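Local atomic coordinates of transcriptional regulator, putative, Mar family (Thermotoga maritima, PDB entry 2ETH), a protein that probably binds DNA as a transcription factor of the MarR family, through a winged helix-turn-helix fold. Residues A[85-90]-A[105-110]. Residues are numbered along the deposited sequence; the frame is centred on the assembly and turned at random.
Sequences RGLVVR and TEKGKE
Thr105 faces the backbone of 85-90 and grips it twice: its OG1 donates to Gly86 O at 2.7 Å, and its N donates to Leu87 O at 3.0 Å, nearly straight (169°) though well above the carbonyl plane. As N-cap of helix 106-127 it holds OG1 between its own backbone N and carbonyl carbon (chi1 56°), from where it accepts from Gly108 N at 3.0 Å. Threonine suits the place because its hydroxyl can donate and accept at once, while its methyl CG2 packs on Val89 CB (4.0 Å). With alanine in place of this threonine, Gly86 O and Gly108 N would probably both lose their hydroxyl partner, weakening the start of the helix.

Leu87 packs in the core with Phe50 and Leu82, yet its CD2 comes within 4.0 Å of Lys107 CE. Lysine has the length to run extended past Gly86, and its NZ donates to Arg85 O at 3.0 Å, tilted 22° from the carbonyl plane. Glycine fits at 86, where positive phi closes helix 72-84 in a Schellman motif, and at 108, where a CB would collide with Leu87 O; instead, Gly108 CA makes a CH...O contact with that oxygen.

The contact thus joins the end of helix 72-84 to the helix after the wing. Three successive carbonyls, of Arg85, Gly86 and Leu87, each receive a donor from 105-107, so on the 85-90 side these bonds depend on the backbone's path more than on side-chain identity.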
ATOM      1  N   ARG A  85      15.620 -13.041  -2.726  1.00 44.82           N
ATOM      2  CA  ARG A  85      15.774 -11.869  -3.607  1.00 44.49           C
ATOM      3  C   ARG A  85      17.044 -11.073  -3.251  1.00 42.91           C
ATOM      4  O   ARG A  85      17.379 -10.101  -3.925  1.00 41.39           O
ATOM      5  CB  ARG A  85      14.585 -10.906  -3.556  1.00 44.27           C
ATOM      6  CG  ARG A  85      13.233 -11.516  -3.474  1.00 46.63           C
ATOM      7  CD  ARG A  85      12.143 -10.454  -3.245  1.00 47.91           C
ATOM      8  NE  ARG A  85      11.350 -10.314  -4.463  1.00 52.67           N
ATOM      9  CZ  ARG A  85      10.280 -11.045  -4.774  1.00 53.48           C
ATOM     10  NH1 ARG A  85       9.817 -11.976  -3.959  1.00 56.48           N
ATOM     11  NH2 ARG A  85       9.659 -10.839  -5.917  1.00 53.34           N
ATOM     12  N   GLY A  86      17.737 -11.470  -2.186  1.00 42.29           N
ATOM     13  CA  GLY A  86      19.044 -10.889  -1.874  1.00 41.49           C
ATOM     14  C   GLY A  86      18.974  -9.562  -1.146  1.00 40.89           C
ATOM     15  O   GLY A  86      19.953  -8.803  -1.142  1.00 41.72           O
ATOM     16  N   LEU A  87      17.838  -9.312  -0.506  1.00 39.50           N
ATOM     17  CA  LEU A  87      17.553  -8.027   0.155  1.00 39.36           C
ATOM     18  C   LEU A  87      17.871  -8.006   1.658  1.00 38.67           C
ATOM     19  O   LEU A  87      18.179  -6.963   2.192  1.00 38.83           O
ATOM     20  CB  LEU A  87      16.076  -7.619  -0.054  1.00 39.13           C
ATOM     21  CG  LEU A  87      15.597  -7.432  -1.517  1.00 38.88           C
ATOM     22  CD1 LEU A  87      14.103  -7.181  -1.508  1.00 35.51           C
ATOM     23  CD2 LEU A  87      16.342  -6.277  -2.217  1.00 35.37           C
ATOM     24  N   VAL A  88      17.758  -9.144   2.331  1.00 38.53           N
ATOM     25  CA  VAL A  88      18.014  -9.254   3.781  1.00 37.69           C
ATOM     26  C   VAL A  88      18.718 -10.579   4.100  1.00 38.29           C
ATOM     27  O   VAL A  88      18.790 -11.495   3.265  1.00 37.76           O
ATOM     28  CB  VAL A  88      16.721  -9.213   4.623  1.00 37.21           C
ATOM     29  CG1 VAL A  88      15.875  -8.042   4.205  1.00 33.64           C
ATOM     30  CG2 VAL A  88      15.961 -10.584   4.500  1.00 36.24           C
ATOM     31  N   VAL A  89      19.202 -10.676   5.333  1.00 38.49           N
ATOM     32  CA  VAL A  89      19.953 -11.810   5.788  1.00 38.89           C
ATOM     33  C   VAL A  89      19.748 -11.865   7.295  1.00 39.73           C
ATOM     34  O   VAL A  89      19.462 -10.867   7.876  1.00 39.48           O
ATOM     35  CB  VAL A  89      21.454 -11.670   5.355  1.00 39.15           C
ATOM     36  CG1 VAL A  89      22.189 -10.595   6.148  1.00 38.19           C
ATOM     37  CG2 VAL A  89      22.133 -12.967   5.442  1.00 39.75           C
ATOM     38  N   ARG A  90      19.803 -13.042   7.902  1.00 41.33           N
ATOM     39  CA  ARG A  90      19.695 -13.194   9.355  1.00 43.03           C
ATOM     40  C   ARG A  90      21.112 -13.257   9.887  1.00 42.82           C
ATOM     41  O   ARG A  90      21.896 -14.052   9.418  1.00 41.58           O
ATOM     42  CB  ARG A  90      19.010 -14.512   9.750  1.00 43.40           C
ATOM     43  CG  ARG A  90      17.619 -14.724   9.186  1.00 47.00           C
ATOM     44  CD  ARG A  90      17.434 -16.200   8.660  1.00 51.96           C
ATOM     45  NE  ARG A  90      16.025 -16.626   8.597  1.00 53.62           N
ATOM     46  CZ  ARG A  90      15.417 -17.180   7.540  1.00 56.82           C
ATOM     47  NH1 ARG A  90      16.073 -17.448   6.415  1.00 59.84           N
ATOM     48  NH2 ARG A  90      14.126 -17.491   7.607  1.00 57.04           N
ATOM     49  N   THR A 105      20.819  -6.482   3.473  1.00 42.71           N
ATOM     50  CA  THR A 105      22.082  -6.655   2.764  1.00 41.65           C
ATOM     51  C   THR A 105      22.538  -5.325   2.214  1.00 41.86           C
ATOM     52  O   THR A 105      21.911  -4.355   2.430  1.00 42.53           O
ATOM     53  CB  THR A 105      21.922  -7.662   1.666  1.00 41.15           C
ATOM     54  OG1 THR A 105      20.846  -7.236   0.801  1.00 41.69           O
ATOM     55  CG2 THR A 105      21.640  -9.008   2.310  1.00 37.20           C
ATOM     56  N   GLU A 106      23.646  -5.287   1.503  1.00 43.30           N
ATOM     57  CA  GLU A 106      24.048  -4.103   0.787  1.00 43.53           C
ATOM     58  C   GLU A 106      23.033  -3.717  -0.246  1.00 44.06           C
ATOM     59  O   GLU A 106      22.746  -2.526  -0.428  1.00 44.29           O
ATOM     60  CB  GLU A 106      25.374  -4.329   0.076  1.00 44.04           C
ATOM     61  CG  GLU A 106      25.883  -3.049  -0.602  1.00 44.22           C
ATOM     62  CD  GLU A 106      27.377  -2.976  -0.732  1.00 47.11           C
ATOM     63  OE1 GLU A 106      28.072  -3.902  -0.267  1.00 47.49           O
ATOM     64  OE2 GLU A 106      27.866  -1.959  -1.289  1.00 51.68           O
ATOM     65  N   LYS A 107      22.527  -4.727  -0.950  1.00 44.24           N
ATOM     66  CA  LYS A 107      21.536  -4.532  -1.985  1.00 44.91           C
ATOM     67  C   LYS A 107      20.210  -4.107  -1.393  1.00 45.03           C
ATOM     68  O   LYS A 107      19.430  -3.431  -2.057  1.00 44.04           O
ATOM     69  CB  LYS A 107      21.341  -5.822  -2.791  1.00 45.66           C
ATOM     70  CG  LYS A 107      20.178  -5.803  -3.747  1.00 47.24           C
ATOM     71  CD  LYS A 107      20.081  -7.114  -4.475  1.00 51.52           C
ATOM     72  CE  LYS A 107      18.779  -7.271  -5.232  1.00 52.31           C
ATOM     73  NZ  LYS A 107      18.865  -8.524  -6.036  1.00 52.53           N
ATOM     74  N   GLY A 108      19.940  -4.545  -0.162  1.00 45.41           N
ATOM     75  CA  GLY A 108      18.716  -4.163   0.537  1.00 45.12           C
ATOM     76  C   GLY A 108      18.731  -2.672   0.754  1.00 44.74           C
ATOM     77  O   GLY A 108      17.778  -1.985   0.417  1.00 43.52           O
ATOM     78  N   LYS A 109      19.858  -2.188   1.262  1.00 45.46           N
ATOM     79  CA  LYS A 109      20.103  -0.734   1.481  1.00 45.99           C
ATOM     80  C   LYS A 109      20.063   0.093   0.205  1.00 45.13           C
ATOM     81  O   LYS A 109      19.611   1.237   0.218  1.00 44.73           O
ATOM     82  CB  LYS A 109      21.446  -0.487   2.180  1.00 46.24           C
ATOM     83  CG  LYS A 109      21.484  -0.970   3.629  1.00 49.78           C
ATOM     84  CD  LYS A 109      22.487  -0.150   4.465  1.00 52.88           C
ATOM     85  CE  LYS A 109      22.053  -0.040   5.954  1.00 55.10           C
ATOM     86  N   GLU A 110      20.525  -0.469  -0.894  1.00 44.96           N
ATOM     87  CA  GLU A 110      20.495   0.256  -2.169  1.00 44.92           C
ATOM     88  C   GLU A 110      19.051   0.386  -2.657  1.00 44.58           C
ATOM     89  O   GLU A 110      18.685   1.441  -3.160  1.00 44.70           O
ATOM     90  CB  GLU A 110      21.416  -0.375  -3.241  1.00 43.89           C
TER